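Local structure of mitogen-activated protein kinase, putative (Map kinase-like protein) (Leishmania major, 3PG1) at residues A225-N229 with V285-A289; L144-H148 with T311-L315. The protein probably phosphorylates serine and threonine residues of other proteins with ATP, as a parasite member of the MAP kinase family. All blocks are in the same frame, centred on the assembly; numbering follows the deposited sequence.

Contact 1. Residues A225-N229 with V285-A289; sequences AEMFN and VVPTA
Phe228, in the last turn of helix 214-229, lies against the loop 285-289 from its CB to the far end of its ring. Phe228 CB meets the CG1 methyl of Val286 at 3.4 Å, and that methyl also reaches obliquely to CG and CD2. Further out, CD1 has Thr288 OG1 beside it, at the edge of the ring, while CE1 and CZ lie near CA and CB of Ala289. The CB methyl of Ala289 stands 3.7 Å from the centroid of the Phe228 ring and only 7° off its normal, a CH-pi contact over one face. With CG anti to its own carbonyl carbon (chi1 -80°), the ring is swung toward the loop, where Ala293 and Ile297 of helix 291-300 add further packing.

The polar half belongs to Asn229. Its ND2 donates to Val285 O at 2.8 Å, in the carbonyl plane of the acceptor though 19° out of the amide plane of Asn229. The other end of the amide is used as well: water 2 donates to Asn229 OD1 at 2.7 Å and accepts from Thr288 N. Water 1 donates to Phe228 O and is hydrogen-bonded to Thr288 OG1. The asparagine thus grips the loop directly at one end and through water at the other, from the residue before the type I turn Val286-Ala289 to the third residue in it. Helix 214-229 is the αF helix of the protein kinase fold, and its C-terminal end packs here on the turn before helix 291-300 in the C-terminal lobe.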
loop_
_atom_site.group_PDB
_atom_site.type_symbol
_atom_site.label_atom_id
_atom_site.label_comp_id
_atom_site.label_asym_id
_atom_site.label_seq_id
_atom_site.Cartn_x
_atom_site.Cartn_y
_atom_site.Cartn_z
ATOM N N ALA A 225 9.950 9.587 9.686
ATOM C CA ALA A 225 10.115 10.008 11.108
ATOM C C ALA A 225 10.082 8.803 12.060
ATOM O O ALA A 225 10.861 8.719 13.027
ATOM C CB ALA A 225 9.016 11.007 11.488
ATOM N N GLU A 226 9.239 7.827 11.742
ATOM C CA GLU A 226 9.095 6.643 12.568
ATOM C C GLU A 226 10.349 5.777 12.546
ATOM O O GLU A 226 10.667 5.156 13.554
ATOM C CB GLU A 226 7.879 5.826 12.143
ATOM C CG GLU A 226 7.546 4.691 13.122
ATOM C CD GLU A 226 6.231 3.993 12.842
ATOM O OE1 GLU A 226 5.346 4.581 12.174
ATOM O OE2 GLU A 226 6.100 2.828 13.260
ATOM N N MET A 227 11.063 5.732 11.413
ATOM C CA MET A 227 12.282 4.919 11.368
ATOM C C MET A 227 13.364 5.560 12.229
ATOM O O MET A 227 14.207 4.846 12.758
ATOM C CB MET A 227 12.777 4.750 9.914
ATOM C CG MET A 227 12.036 3.659 9.162
ATOM S SD MET A 227 12.784 3.233 7.569
ATOM C CE MET A 227 12.261 4.576 6.648
ATOM N N PHE A 228 13.384 6.903 12.320
ATOM C CA PHE A 228 14.367 7.586 13.172
ATOM C C PHE A 228 13.989 7.393 14.651
ATOM O O PHE A 228 14.838 7.038 15.479
ATOM C CB PHE A 228 14.416 9.094 12.880
ATOM C CG PHE A 228 15.214 9.488 11.663
ATOM C CD1 PHE A 228 16.605 9.558 11.715
ATOM C CD2 PHE A 228 14.570 9.803 10.459
ATOM C CE1 PHE A 228 17.348 9.878 10.573
ATOM C CE2 PHE A 228 15.308 10.150 9.323
ATOM C CZ PHE A 228 16.694 10.209 9.393
ATOM N N ASN A 229 12.711 7.664 14.968
ATOM C CA ASN A 229 12.167 7.618 16.325
ATOM C C ASN A 229 11.907 6.238 16.887
ATOM O O ASN A 229 11.889 6.093 18.116
ATOM C CB ASN A 229 10.920 8.509 16.435
ATOM C CG ASN A 229 11.226 9.982 16.259
ATOM O OD1 ASN A 229 12.380 10.376 16.145
ATOM N ND2 ASN A 229 10.202 10.832 16.162
ATOM N N VAL A 285 11.210 16.986 17.403
ATOM C CA VAL A 285 10.266 15.979 16.916
ATOM C C VAL A 285 11.018 14.692 16.480
ATOM O O VAL A 285 10.554 13.576 16.739
ATOM C CB VAL A 285 9.420 16.533 15.719
ATOM C CG1 VAL A 285 8.330 15.546 15.337
ATOM C CG2 VAL A 285 8.818 17.909 16.024
ATOM N N VAL A 286 12.113 14.863 15.729
ATOM C CA VAL A 286 12.900 13.743 15.201
ATOM C C VAL A 286 14.374 13.985 15.618
ATOM O O VAL A 286 15.187 14.409 14.788
ATOM C CB VAL A 286 12.687 13.584 13.647
ATOM C CG1 VAL A 286 13.158 12.217 13.183
ATOM C CG2 VAL A 286 11.215 13.775 13.270
ATOM N N PRO A 287 14.713 13.739 16.921
ATOM C CA PRO A 287 16.055 14.090 17.413
ATOM C C PRO A 287 17.279 13.494 16.743
ATOM O O PRO A 287 18.342 14.137 16.724
ATOM C CB PRO A 287 15.997 13.791 18.936
ATOM C CG PRO A 287 14.774 13.006 19.175
ATOM C CD PRO A 287 13.826 13.295 18.020
ATOM N N THR A 288 17.163 12.269 16.224
ATOM C CA THR A 288 18.312 11.598 15.599
ATOM C C THR A 288 18.429 11.911 14.094
ATOM O O THR A 288 19.378 11.448 13.466
ATOM C CB THR A 288 18.305 10.102 15.917
ATOM O OG1 THR A 288 17.158 9.506 15.289
ATOM C CG2 THR A 288 18.313 9.817 17.448
ATOM N N ALA A 289 17.495 12.700 13.517
ATOM C CA ALA A 289 17.610 13.064 12.093
ATOM C C ALA A 289 18.549 14.253 11.941
ATOM O O ALA A 289 18.397 15.237 12.672
ATOM C CB ALA A 289 16.235 13.412 11.512
HETATM O O HOH W 1 17.790 6.918 14.561
HETATM O O HOH W 2 15.014 10.215 16.657
#

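Contact 2. Residues L144-H148 with T311-L315; sequences LLGLH and TEQAL
Leu315 is the apolar centre between helices 144-148 and 311-315, its two methyls dividing the work. Leu315 CD2 rests on Leu144 CB at 3.8 Å, and Leu315 CD1 meets Leu145 CD2 at 3.8 Å and also lies against His148 CB. The Leu145 and Leu315 side chains cross at about a right angle. Leu145 CD2 lies near both methyls of Leu315, although the CB bond of Leu145 leads away from the other helix. To one side, in one of its two conformers, Leu144 brings CD1 to 4.0 Å from Ala314 CB, and Met217 of helix 214-229 packs on both residues. The two segment axes approach to 9.8 Å and run nearly antiparallel, at 153°.

Outward from this centre the chemistry changes at Thr311. Its CG2 methyl lies by the backbone N and CA of His148 and by Leu147 CB, while OG1 turns to the imidazole. His148 has CG anti to its backbone N (chi1 -174°), which carries the ring across to the threonine: His148 ND1 and Thr311 OG1 are 2.9 Å apart in an almost straight hydrogen bond, with the hydroxyl in the ring plane. Beyond it, Glu312 lies alongside the histidine, but its carboxylate forms a salt bridge with Arg316. His148 NE2 has a weak bond to Leu329 O. The ND1 bond, helped by the weak one at NE2, probably fixes the ring's rotation and meets much of its polarity in a mostly apolar interface.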
loop_
_atom_site.group_PDB
_atom_site.type_symbol
_atom_site.label_atom_id
_atom_site.label_comp_id
_atom_site.label_asym_id
_atom_site.label_seq_id
_atom_site.Cartn_x
_atom_site.Cartn_y
_atom_site.Cartn_z
ATOM N N LEU A 144 9.989 5.786 -1.881
ATOM C CA LEU A 144 9.523 6.884 -2.741
ATOM C C LEU A 144 9.523 6.512 -4.220
ATOM O O LEU A 144 8.678 6.992 -4.957
ATOM C CB LEU A 144 10.309 8.170 -2.488
ATOM C CG LEU A 144 9.969 8.848 -1.147
ATOM C CD1 LEU A 144 11.012 9.923 -0.793
ATOM C CD2 LEU A 144 8.520 9.454 -1.183
ATOM N N LEU A 145 10.453 5.652 -4.641
ATOM C CA LEU A 145 10.462 5.170 -6.044
ATOM C C LEU A 145 9.215 4.299 -6.291
ATOM O O LEU A 145 8.589 4.439 -7.321
ATOM C CB LEU A 145 11.735 4.367 -6.366
ATOM C CG LEU A 145 12.990 5.194 -6.649
ATOM C CD1 LEU A 145 14.202 4.277 -6.859
ATOM C CD2 LEU A 145 12.804 6.142 -7.889
ATOM N N GLY A 146 8.831 3.455 -5.327
ATOM C CA GLY A 146 7.622 2.656 -5.513
ATOM C C GLY A 146 6.403 3.574 -5.611
ATOM O O GLY A 146 5.575 3.391 -6.490
ATOM N N LEU A 147 6.312 4.611 -4.751
ATOM C CA LEU A 147 5.199 5.586 -4.852
ATOM C C LEU A 147 5.246 6.345 -6.173
ATOM O O LEU A 147 4.220 6.483 -6.833
ATOM C CB LEU A 147 5.262 6.566 -3.700
ATOM C CG LEU A 147 4.938 6.042 -2.299
ATOM C CD1 LEU A 147 5.086 7.189 -1.279
ATOM C CD2 LEU A 147 3.541 5.426 -2.257
ATOM N N HIS A 148 6.458 6.773 -6.609
ATOM C CA HIS A 148 6.619 7.499 -7.873
ATOM C C HIS A 148 6.043 6.639 -9.026
ATOM O O HIS A 148 5.342 7.161 -9.864
ATOM C CB HIS A 148 8.121 7.795 -8.155
ATOM C CG HIS A 148 8.313 8.664 -9.384
ATOM N ND1 HIS A 148 7.959 10.010 -9.379
ATOM C CD2 HIS A 148 8.875 8.359 -10.587
ATOM C CE1 HIS A 148 8.216 10.453 -10.612
ATOM N NE2 HIS A 148 8.825 9.512 -11.344
ATOM N N THR A 311 6.613 13.523 -5.289
ATOM C CA THR A 311 7.604 12.413 -5.258
ATOM C C THR A 311 8.853 12.760 -6.015
ATOM O O THR A 311 9.957 12.430 -5.553
ATOM C CB THR A 311 7.102 11.090 -5.872
ATOM O OG1 THR A 311 6.667 11.375 -7.190
ATOM C CG2 THR A 311 6.038 10.455 -5.093
ATOM N N GLU A 312 8.704 13.399 -7.196
ATOM C CA GLU A 312 9.910 13.719 -7.945
ATOM C C GLU A 312 10.801 14.703 -7.184
ATOM O O GLU A 312 12.002 14.489 -7.099
ATOM C CB GLU A 312 9.609 14.204 -9.387
ATOM C CG GLU A 312 10.871 14.690 -10.071
ATOM C CD GLU A 312 10.815 15.183 -11.509
ATOM O OE1 GLU A 312 9.734 15.582 -11.990
ATOM O OE2 GLU A 312 11.912 15.325 -12.088
ATOM N N GLN A 313 10.228 15.759 -6.629
ATOM C CA GLN A 313 11.051 16.735 -5.897
ATOM C C GLN A 313 11.679 16.128 -4.602
ATOM O O GLN A 313 12.791 16.512 -4.220
ATOM C CB GLN A 313 10.240 18.011 -5.585
ATOM C CG GLN A 313 9.921 18.881 -6.836
ATOM C CD GLN A 313 11.069 19.835 -7.140
ATOM O OE1 GLN A 313 11.843 20.212 -6.253
ATOM N NE2 GLN A 313 11.255 20.223 -8.407
ATOM N N ALA A 314 10.982 15.174 -3.964
ATOM C CA ALA A 314 11.502 14.494 -2.745
ATOM C C ALA A 314 12.687 13.626 -3.198
ATOM O O ALA A 314 13.728 13.653 -2.577
ATOM C CB ALA A 314 10.426 13.595 -2.164
ATOM N N LEU A 315 12.518 12.862 -4.286
ATOM C CA LEU A 315 13.604 12.025 -4.859
ATOM C C LEU A 315 14.824 12.864 -5.263
ATOM O O LEU A 315 15.958 12.419 -5.051
ATOM C CB LEU A 315 13.111 11.168 -6.022
ATOM C CG LEU A 315 12.205 9.956 -5.559
ATOM C CD1 LEU A 315 11.356 9.441 -6.702
ATOM C CD2 LEU A 315 13.059 8.805 -4.972
#

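Overall arrangement
The two contacts join segments far apart in sequence in the kinase C-terminal lobe. Their centres lie about 20 Å apart and their nearest atoms about 9 Å, yet two long helices serve both. Helix 214-229 (αF) supplies Phe228 and Asn229 to contact 1 and Met217 to the surroundings of contact 2. Helix 133-152 (αE), which leads toward the catalytic loop, supplies 144-148 to contact 2 and Ile136 to the packing round Phe228. Neither is itself a ligand or catalytic site. The centre of contact 2, which is buried, lies about 14 Å from the centre of the chain, that of the partly buried contact 1 about 22 Å. In sequence, contact 1 lies between the segments of contact 2.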